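Local coordinates for protein HMG-CoA Lyase (Bacillus subtilis subsp. subtilis, PDB 1YDO) that belongs to the HMG-CoA lyase-like family of TIM-barrel proteins, with a ring of parallel strands wrapped in helices, at residues 105-110 and 148-153; 17-22 and 54-59; 47-52 and 78-83. All blocks are in the same frame, centred on the assembly; numbering follows the deposited sequence.

Interaction 1 of 3, residues 105-110 and 148-153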
loop_
_atom_site.group_PDB
_atom_site.type_symbol
_atom_site.label_atom_id
_atom_site.label_comp_id
_atom_site.label_asym_id
_atom_site.label_seq_id
_atom_site.Cartn_x
_atom_site.Cartn_y
_atom_site.Cartn_z
ATOM N N SER A 105 19.139 -1.596 -17.245
ATOM C CA SER A 105 19.629 -0.294 -17.685
ATOM C C SER A 105 21.153 -0.312 -17.740
ATOM O O SER A 105 21.819 -0.741 -16.788
ATOM C CB SER A 105 19.170 0.800 -16.720
ATOM O OG SER A 105 20.153 1.806 -16.595
ATOM N N GLU A 106 21.711 0.153 -18.854
ATOM C CA GLU A 106 23.162 0.183 -19.013
ATOM C C GLU A 106 23.774 1.115 -17.969
ATOM O O GLU A 106 24.700 0.740 -17.253
ATOM C CB GLU A 106 23.528 0.679 -20.417
ATOM C CG GLU A 106 24.972 0.390 -20.825
ATOM C CD GLU A 106 25.158 -1.016 -21.353
ATOM O OE1 GLU A 106 26.312 -1.516 -21.325
ATOM O OE2 GLU A 106 24.156 -1.620 -21.809
ATOM N N THR A 107 23.234 2.330 -17.888
ATOM C CA THR A 107 23.729 3.336 -16.952
ATOM C C THR A 107 23.717 2.842 -15.512
ATOM O O THR A 107 24.701 2.994 -14.791
ATOM C CB THR A 107 22.900 4.626 -17.044
ATOM O OG1 THR A 107 22.795 5.020 -18.416
ATOM C CG2 THR A 107 23.565 5.748 -16.252
ATOM N N HIS A 108 22.600 2.251 -15.098
ATOM C CA HIS A 108 22.471 1.736 -13.743
ATOM C C HIS A 108 23.470 0.618 -13.491
ATOM O O HIS A 108 24.113 0.562 -12.448
ATOM C CB HIS A 108 21.059 1.198 -13.491
ATOM C CG HIS A 108 20.846 0.706 -12.091
ATOM N ND1 HIS A 108 20.905 1.543 -10.991
ATOM C CD2 HIS A 108 20.580 -0.524 -11.606
ATOM C CE1 HIS A 108 20.680 0.845 -9.898
ATOM N NE2 HIS A 108 20.479 -0.414 -10.238
ATOM N N ASN A 109 23.586 -0.278 -14.456
ATOM C CA ASN A 109 24.495 -1.403 -14.330
ATOM C C ASN A 109 25.928 -0.902 -14.193
ATOM O O ASN A 109 26.625 -1.199 -13.215
ATOM C CB ASN A 109 24.377 -2.307 -15.558
ATOM C CG ASN A 109 24.875 -3.708 -15.298
ATOM O OD1 ASN A 109 25.562 -4.296 -16.130
ATOM N ND2 ASN A 109 24.518 -4.262 -14.146
ATOM N N ARG A 110 26.364 -0.130 -15.180
ATOM C CA ARG A 110 27.718 0.408 -15.173
ATOM C C ARG A 110 27.988 1.248 -13.925
ATOM O O ARG A 110 29.126 1.340 -13.465
ATOM C CB ARG A 110 27.961 1.242 -16.441
ATOM C CG ARG A 110 29.306 1.967 -16.470
ATOM C CD ARG A 110 29.899 1.990 -17.873
ATOM N NE ARG A 110 30.375 0.674 -18.292
ATOM C CZ ARG A 110 31.337 -0.006 -17.672
ATOM N NH1 ARG A 110 31.711 -1.199 -18.124
ATOM N NH2 ARG A 110 31.927 0.504 -16.597
ATOM N N CYS A 148 14.519 3.338 -14.744
ATOM C CA CYS A 148 15.840 3.569 -14.178
ATOM C C CYS A 148 15.951 4.927 -13.504
ATOM O O CYS A 148 15.359 5.904 -13.950
ATOM C CB CYS A 148 16.896 3.466 -15.287
ATOM S SG CYS A 148 18.613 3.763 -14.748
ATOM N N PRO A 149 16.718 5.006 -12.412
ATOM C CA PRO A 149 16.871 6.289 -11.727
ATOM C C PRO A 149 17.699 7.274 -12.570
ATOM O O PRO A 149 17.668 8.493 -12.359
ATOM C CB PRO A 149 17.571 5.894 -10.425
ATOM C CG PRO A 149 18.398 4.726 -10.831
ATOM C CD PRO A 149 17.437 3.937 -11.697
ATOM N N TYR A 150 18.430 6.726 -13.536
ATOM C CA TYR A 150 19.284 7.516 -14.409
ATOM C C TYR A 150 18.697 7.646 -15.813
ATOM O O TYR A 150 18.486 8.755 -16.307
ATOM C CB TYR A 150 20.664 6.869 -14.493
ATOM C CG TYR A 150 21.326 6.637 -13.148
ATOM C CD1 TYR A 150 21.890 5.404 -12.838
ATOM C CD2 TYR A 150 21.433 7.667 -12.208
ATOM C CE1 TYR A 150 22.548 5.195 -11.644
ATOM C CE2 TYR A 150 22.093 7.472 -11.003
ATOM C CZ TYR A 150 22.651 6.227 -10.734
ATOM O OH TYR A 150 23.349 6.026 -9.571
ATOM N N GLU A 151 18.431 6.514 -16.454
ATOM C CA GLU A 151 17.877 6.530 -17.798
ATOM C C GLU A 151 16.380 6.771 -17.775
ATOM O O GLU A 151 15.748 6.910 -18.817
ATOM C CB GLU A 151 18.168 5.213 -18.511
ATOM C CG GLU A 151 19.634 4.904 -18.634
ATOM C CD GLU A 151 19.901 3.727 -19.539
ATOM O OE1 GLU A 151 21.070 3.302 -19.624
ATOM O OE2 GLU A 151 18.947 3.232 -20.171
ATOM N N LYS A 152 15.820 6.821 -16.574
ATOM C CA LYS A 152 14.389 7.031 -16.392
ATOM C C LYS A 152 13.556 5.944 -17.065
ATOM O O LYS A 152 13.133 4.988 -16.419
ATOM C CB LYS A 152 13.980 8.400 -16.931
ATOM C CG LYS A 152 12.992 9.138 -16.041
ATOM C CD LYS A 152 13.580 9.399 -14.659
ATOM C CE LYS A 152 14.863 10.238 -14.735
ATOM N NZ LYS A 152 15.541 10.415 -13.407
ATOM N N ASP A 153 13.318 6.083 -18.363
ATOM C CA ASP A 153 12.523 5.092 -19.075
ATOM C C ASP A 153 13.382 3.906 -19.523
ATOM O O ASP A 153 14.558 4.069 -19.856
ATOM C CB ASP A 153 11.862 5.740 -20.292
ATOM C CG ASP A 153 10.575 5.058 -20.681
ATOM O OD1 ASP A 153 9.513 5.494 -20.179
ATOM O OD2 ASP A 153 10.628 4.085 -21.473
HETATM O O HOH W 1 19.769 0.863 -20.940
#
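Glu151 reaches from the 148-153 loop to the start of helix 106-110 and docks there through one oxygen. Glu151 OE1 accepts from Thr107 N at 2.9 Å, an almost straight bond of 171° that arrives from out of the carboxylate plane. The hydroxyl of Thr107 gives a second bond, Thr107 OG1 to Glu151 OE1 at 2.7 Å, on the lone pair that faces away from OE2. The chain of Glu151 is extended beyond CG, which carries the carboxylate across to the helix. The N-H groups at the helix start would probably favour a negative carboxylate. Ser105 is the N-cap, and Ser105 OG accepts from His108 N at 2.9 Å. The helix so capped is short and follows barrel strand 97-103, on the loop side of a TIM barrel. The inner part is buried: Cys148 SG lies against Ser105 CB at 3.6 Å and also accepts from the backbone N of Tyr150 and Glu151. At the margin Tyr150 is exposed and leans on the helix with its side. Tyr150 CB meets Thr107 CG2 at 3.6 Å, and His108 CA lies at the ring edge. A water bridges Glu106 N and Glu151 OE2, while the Glu106 carboxylate turns away to Thr117.

Interaction 2 of 3, residues 17-22 and 54-59; sequences GLQNEP and KWIPAL
Leu59 extends its two methyls against the CB atoms of Leu18 and Gln19. Leu59 CD1 rests on Gln19 CB at 3.6 Å. Leu59 CD2 meets Leu18 CB at 4.0 Å. The two branches therefore touch neighbouring residues of the same turn. Beside them the methyl of Ala58 points at the turn. Ala58 CB lies 3.7 Å from Leu18 O and 4.1 Å from Gln19 CA. The backbones come near each other here, with the Gln19 and Ala58 CA atoms 5.4 Å apart, and the methyl of Ala58 lies between the two backbones. Ile56 adds its CG2 branch, which faces the end of the Gln19 side chain. The contact is apolar in the main. The next shell is the backbone that shapes each turn. Residues 18-20 form a 3-10 segment, in which Asn20 N bonds to Gly17 O and Glu21 N to Leu18 O. On the other side Leu59 N bonds to Ile56 O at 2.8 Å, and this turn sets Ile56, Ala58 and Leu59 toward the same partner. Further out, Glu21 forms a salt bridge with Lys286 and Asn20 bonds to Gly239. Lys30 of helix 27-38 bonds to Ala58 O, and Trp33 of that helix touches Leu18. The contact thus joins the loop after helix 13-17 to the loop between strand 44-49 and helix 62-68, with helix 27-38 alongside both.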
loop_
_atom_site.group_PDB
_atom_site.type_symbol
_atom_site.label_atom_id
_atom_site.label_comp_id
_atom_site.label_asym_id
_atom_site.label_seq_id
_atom_site.Cartn_x
_atom_site.Cartn_y
_atom_site.Cartn_z
ATOM N N GLY A 17 17.539 -6.131 2.817
ATOM C CA GLY A 17 17.078 -5.261 3.872
ATOM C C GLY A 17 18.192 -4.755 4.749
ATOM O O GLY A 17 18.326 -3.554 4.964
ATOM N N LEU A 18 19.018 -5.656 5.250
ATOM C CA LEU A 18 20.093 -5.213 6.128
ATOM C C LEU A 18 21.175 -4.379 5.444
ATOM O O LEU A 18 21.720 -3.458 6.055
ATOM C CB LEU A 18 20.703 -6.418 6.843
ATOM C CG LEU A 18 20.147 -6.707 8.249
ATOM C CD1 LEU A 18 18.733 -6.183 8.425
ATOM C CD2 LEU A 18 20.193 -8.194 8.485
ATOM N N GLN A 19 21.474 -4.680 4.182
ATOM C CA GLN A 19 22.500 -3.920 3.477
ATOM C C GLN A 19 22.003 -2.552 3.064
ATOM O O GLN A 19 22.767 -1.739 2.538
ATOM C CB GLN A 19 23.008 -4.657 2.230
ATOM C CG GLN A 19 22.065 -4.668 1.043
ATOM C CD GLN A 19 22.752 -5.116 -0.236
ATOM O OE1 GLN A 19 23.486 -4.351 -0.844
ATOM N NE2 GLN A 19 22.525 -6.365 -0.640
ATOM N N ASN A 20 20.724 -2.296 3.298
ATOM C CA ASN A 20 20.140 -1.007 2.952
ATOM C C ASN A 20 19.798 -0.183 4.207
ATOM O O ASN A 20 19.152 0.864 4.135
ATOM C CB ASN A 20 18.898 -1.216 2.072
ATOM C CG ASN A 20 19.233 -1.300 0.571
ATOM O OD1 ASN A 20 20.040 -2.125 0.142
ATOM N ND2 ASN A 20 18.597 -0.439 -0.227
ATOM N N GLU A 21 20.245 -0.664 5.359
ATOM C CA GLU A 21 20.016 0.039 6.605
ATOM C C GLU A 21 21.325 0.616 7.133
ATOM O O GLU A 21 22.324 -0.092 7.263
ATOM C CB GLU A 21 19.404 -0.906 7.623
ATOM C CG GLU A 21 17.948 -1.224 7.334
ATOM C CD GLU A 21 17.055 0.010 7.416
ATOM O OE1 GLU A 21 17.437 0.969 8.122
ATOM O OE2 GLU A 21 15.963 0.015 6.800
ATOM N N PRO A 22 21.341 1.924 7.420
ATOM C CA PRO A 22 22.530 2.608 7.932
ATOM C C PRO A 22 22.823 2.249 9.381
ATOM O O PRO A 22 23.173 3.105 10.197
ATOM C CB PRO A 22 22.183 4.078 7.738
ATOM C CG PRO A 22 20.704 4.092 7.921
ATOM C CD PRO A 22 20.257 2.883 7.150
ATOM N N LYS A 54 33.901 -4.706 1.265
ATOM C CA LYS A 54 34.244 -3.300 1.063
ATOM C C LYS A 54 33.042 -2.479 0.605
ATOM O O LYS A 54 32.880 -1.320 0.990
ATOM C CB LYS A 54 35.372 -3.165 0.024
ATOM C CG LYS A 54 36.774 -2.967 0.603
ATOM C CD LYS A 54 37.850 -2.850 -0.497
ATOM C CE LYS A 54 39.260 -2.630 0.097
ATOM N NZ LYS A 54 40.349 -2.614 -0.936
ATOM N N TRP A 55 32.196 -3.084 -0.215
ATOM C CA TRP A 55 31.028 -2.383 -0.718
ATOM C C TRP A 55 29.806 -2.573 0.160
ATOM O O TRP A 55 28.922 -1.729 0.178
ATOM C CB TRP A 55 30.711 -2.845 -2.142
ATOM C CG TRP A 55 31.887 -2.798 -3.052
ATOM C CD1 TRP A 55 32.818 -3.779 -3.235
ATOM C CD2 TRP A 55 32.290 -1.699 -3.878
ATOM N NE1 TRP A 55 33.782 -3.361 -4.125
ATOM C CE2 TRP A 55 33.483 -2.085 -4.536
ATOM C CE3 TRP A 55 31.766 -0.422 -4.126
ATOM C CZ2 TRP A 55 34.160 -1.240 -5.428
ATOM C CZ3 TRP A 55 32.442 0.417 -5.017
ATOM C CH2 TRP A 55 33.625 0.002 -5.654
ATOM N N ILE A 56 29.761 -3.681 0.890
ATOM C CA ILE A 56 28.622 -3.961 1.755
ATOM C C ILE A 56 29.055 -4.220 3.196
ATOM O O ILE A 56 28.837 -5.302 3.755
ATOM C CB ILE A 56 27.834 -5.159 1.217
ATOM C CG1 ILE A 56 28.770 -6.365 1.068
ATOM C CG2 ILE A 56 27.204 -4.781 -0.126
ATOM C CD1 ILE A 56 28.074 -7.639 0.615
ATOM N N PRO A 57 29.650 -3.201 3.827
ATOM C CA PRO A 57 30.126 -3.304 5.206
ATOM C C PRO A 57 29.083 -3.784 6.202
ATOM O O PRO A 57 29.433 -4.354 7.236
ATOM C CB PRO A 57 30.623 -1.893 5.502
ATOM C CG PRO A 57 29.720 -1.043 4.661
ATOM C CD PRO A 57 29.696 -1.805 3.363
ATOM N N ALA A 58 27.809 -3.567 5.890
ATOM C CA ALA A 58 26.727 -3.989 6.778
ATOM C C ALA A 58 26.579 -5.508 6.776
ATOM O O ALA A 58 25.968 -6.093 7.671
ATOM C CB ALA A 58 25.418 -3.339 6.350
ATOM N N LEU A 59 27.147 -6.144 5.767
ATOM C CA LEU A 59 27.060 -7.585 5.672
ATOM C C LEU A 59 28.443 -8.203 5.492
ATOM O O LEU A 59 28.619 -9.136 4.714
ATOM C CB LEU A 59 26.140 -7.963 4.507
ATOM C CG LEU A 59 24.648 -7.620 4.654
ATOM C CD1 LEU A 59 23.921 -7.928 3.343
ATOM C CD2 LEU A 59 24.039 -8.426 5.799
#

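Interaction 3 of 3, residues 47-52 and 78-83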
loop_
_atom_site.group_PDB
_atom_site.type_symbol
_atom_site.label_atom_id
_atom_site.label_comp_id
_atom_site.label_asym_id
_atom_site.label_seq_id
_atom_site.Cartn_x
_atom_site.Cartn_y
_atom_site.Cartn_z
ATOM N N ILE A 47 19.919 -15.445 3.205
ATOM C CA ILE A 47 20.614 -15.138 4.444
ATOM C C ILE A 47 21.629 -14.007 4.359
ATOM O O ILE A 47 21.806 -13.269 5.324
ATOM C CB ILE A 47 21.326 -16.371 4.983
ATOM C CG1 ILE A 47 22.342 -16.865 3.953
ATOM C CG2 ILE A 47 20.318 -17.463 5.289
ATOM C CD1 ILE A 47 23.202 -18.000 4.453
ATOM N N THR A 48 22.294 -13.858 3.220
ATOM C CA THR A 48 23.297 -12.802 3.088
ATOM C C THR A 48 23.804 -12.629 1.665
ATOM O O THR A 48 23.339 -13.298 0.738
ATOM C CB THR A 48 24.517 -13.100 3.947
ATOM O OG1 THR A 48 25.483 -12.052 3.799
ATOM C CG2 THR A 48 25.146 -14.416 3.505
ATOM N N SER A 49 24.772 -11.726 1.509
ATOM C CA SER A 49 25.385 -11.437 0.213
ATOM C C SER A 49 26.887 -11.649 0.282
ATOM O O SER A 49 27.533 -11.257 1.256
ATOM C CB SER A 49 25.107 -9.992 -0.214
ATOM O OG SER A 49 25.994 -9.576 -1.237
ATOM N N PHE A 50 27.442 -12.270 -0.751
ATOM C CA PHE A 50 28.873 -12.518 -0.793
ATOM C C PHE A 50 29.613 -11.532 -1.670
ATOM O O PHE A 50 30.602 -11.874 -2.316
ATOM C CB PHE A 50 29.164 -13.951 -1.242
ATOM C CG PHE A 50 28.868 -14.966 -0.195
ATOM C CD1 PHE A 50 27.638 -15.597 -0.149
ATOM C CD2 PHE A 50 29.793 -15.241 0.794
ATOM C CE1 PHE A 50 27.338 -16.498 0.879
ATOM C CE2 PHE A 50 29.498 -16.135 1.823
ATOM C CZ PHE A 50 28.274 -16.759 1.867
ATOM N N VAL A 51 29.110 -10.307 -1.714
ATOM C CA VAL A 51 29.785 -9.269 -2.469
ATOM C C VAL A 51 30.951 -8.857 -1.560
ATOM O O VAL A 51 30.836 -8.981 -0.342
ATOM C CB VAL A 51 28.862 -8.066 -2.680
ATOM C CG1 VAL A 51 29.610 -6.940 -3.383
ATOM C CG2 VAL A 51 27.656 -8.494 -3.467
ATOM N N HIS A 52 32.064 -8.392 -2.126
ATOM C CA HIS A 52 33.201 -7.979 -1.304
ATOM C C HIS A 52 32.780 -7.030 -0.170
ATOM O O HIS A 52 32.202 -5.965 -0.424
ATOM C CB HIS A 52 34.268 -7.286 -2.156
ATOM C CG HIS A 52 35.589 -7.142 -1.457
ATOM N ND1 HIS A 52 35.721 -6.488 -0.247
ATOM C CD2 HIS A 52 36.815 -7.622 -1.763
ATOM C CE1 HIS A 52 36.974 -6.580 0.162
ATOM N NE2 HIS A 52 37.661 -7.262 -0.736
ATOM N N ALA A 78 19.444 -18.976 0.391
ATOM C CA ALA A 78 20.159 -18.422 -0.747
ATOM C C ALA A 78 21.014 -17.225 -0.355
ATOM O O ALA A 78 20.830 -16.631 0.708
ATOM C CB ALA A 78 19.161 -18.021 -1.849
ATOM N N ALA A 79 21.947 -16.874 -1.227
ATOM C CA ALA A 79 22.814 -15.736 -0.989
ATOM C C ALA A 79 23.128 -15.065 -2.314
ATOM O O ALA A 79 23.103 -15.693 -3.371
ATOM C CB ALA A 79 24.074 -16.189 -0.334
ATOM N N LEU A 80 23.412 -13.780 -2.257
ATOM C CA LEU A 80 23.733 -13.073 -3.462
ATOM C C LEU A 80 25.164 -13.431 -3.848
ATOM O O LEU A 80 26.050 -13.411 -3.004
ATOM C CB LEU A 80 23.633 -11.579 -3.223
ATOM C CG LEU A 80 23.384 -10.776 -4.503
ATOM C CD1 LEU A 80 21.989 -11.072 -5.016
ATOM C CD2 LEU A 80 23.537 -9.314 -4.203
ATOM N N VAL A 81 25.396 -13.770 -5.114
ATOM C CA VAL A 81 26.744 -14.105 -5.560
ATOM C C VAL A 81 27.155 -13.217 -6.716
ATOM O O VAL A 81 26.618 -13.315 -7.805
ATOM C CB VAL A 81 26.839 -15.573 -5.987
ATOM C CG1 VAL A 81 28.269 -15.898 -6.481
ATOM C CG2 VAL A 81 26.479 -16.463 -4.820
ATOM N N PRO A 82 28.153 -12.359 -6.490
ATOM C CA PRO A 82 28.650 -11.429 -7.502
ATOM C C PRO A 82 29.454 -12.041 -8.630
ATOM O O PRO A 82 29.386 -11.572 -9.766
ATOM C CB PRO A 82 29.475 -10.454 -6.679
ATOM C CG PRO A 82 30.123 -11.392 -5.679
ATOM C CD PRO A 82 28.972 -12.284 -5.264
ATOM N N ASN A 83 30.218 -13.084 -8.317
ATOM C CA ASN A 83 31.056 -13.756 -9.319
ATOM C C ASN A 83 31.685 -15.044 -8.780
ATOM O O ASN A 83 31.475 -15.409 -7.628
ATOM C CB ASN A 83 32.138 -12.783 -9.804
ATOM C CG ASN A 83 32.758 -11.992 -8.661
ATOM O OD1 ASN A 83 32.955 -10.776 -8.765
ATOM N ND2 ASN A 83 33.088 -12.683 -7.568
#
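Leu80 O accepts from Phe50 N at 2.9 Å, with an N-H...O angle of 168°. The donor is tilted slightly from the carbonyl plane. The same oxygen lies in the plane of the Phe50 ring, at its edge. The N-H of the same Leu80 bonds to Thr48 O, two residues before Phe50, with Leu80 N 3.0 Å from Thr48 O, in the carbonyl plane and on a lone pair. Leu80 thus uses both its N-H and its C=O toward the 47-52 segment, on the two sides of Ser49. Ser49 and Leu80 are paired and point to the same face, where Ser49 CB and Leu80 CB are 3.7 Å apart. Ile56 also touches Ser49 there. Ala79 points to the other face. Ala79 CB meets CE1 at the edge of the Phe50 ring, 3.5 Å away. CG of Phe50 stands anti to its carbonyl carbon (chi1 -74°), and the ring lies back toward Ala79. Beyond the strand ends, the ring of Pro82 packs on the backbone of Phe50 and Val51. Pro82 CD is 3.4 Å from Phe50 O, and Pro82 CB meets Val51 CG2 at 4.2 Å. Ser49 OG accepts from Val51 N, an ST turn as the chain leaves the strand. Ile63 of helix 62-68 and Ala90 of helix 84-93 touch Phe50. Segments 47-49 and 78-80 run parallel, 20° apart; their strands are joined through helix 62-68 in the beta-alpha-beta crossover from which TIM barrels are built.

In the fold
All three contacts belong to one TIM barrel. Interactions 2 and 3 are neighbours, with centres 12 Å apart. They share the chain that leaves strand 44-49: residues 47-52 pair with strand 76-80, and residues 54-59 turn back to the loop after helix 13-17. They touch directly, Ile56 CD1 packing on Val51 O and Ser49 OG. Their segments alternate along the chain. Interaction 1 comes later in sequence, and its centre lies 22 Å from each of the others without touching them. Strand 97-103, beside strand 76-80 in the sheet, leads into its helix 106-110. The contacts lie at two places round the barrel, one between neighbouring strands and their loops, one at the loop end of strand 97-103.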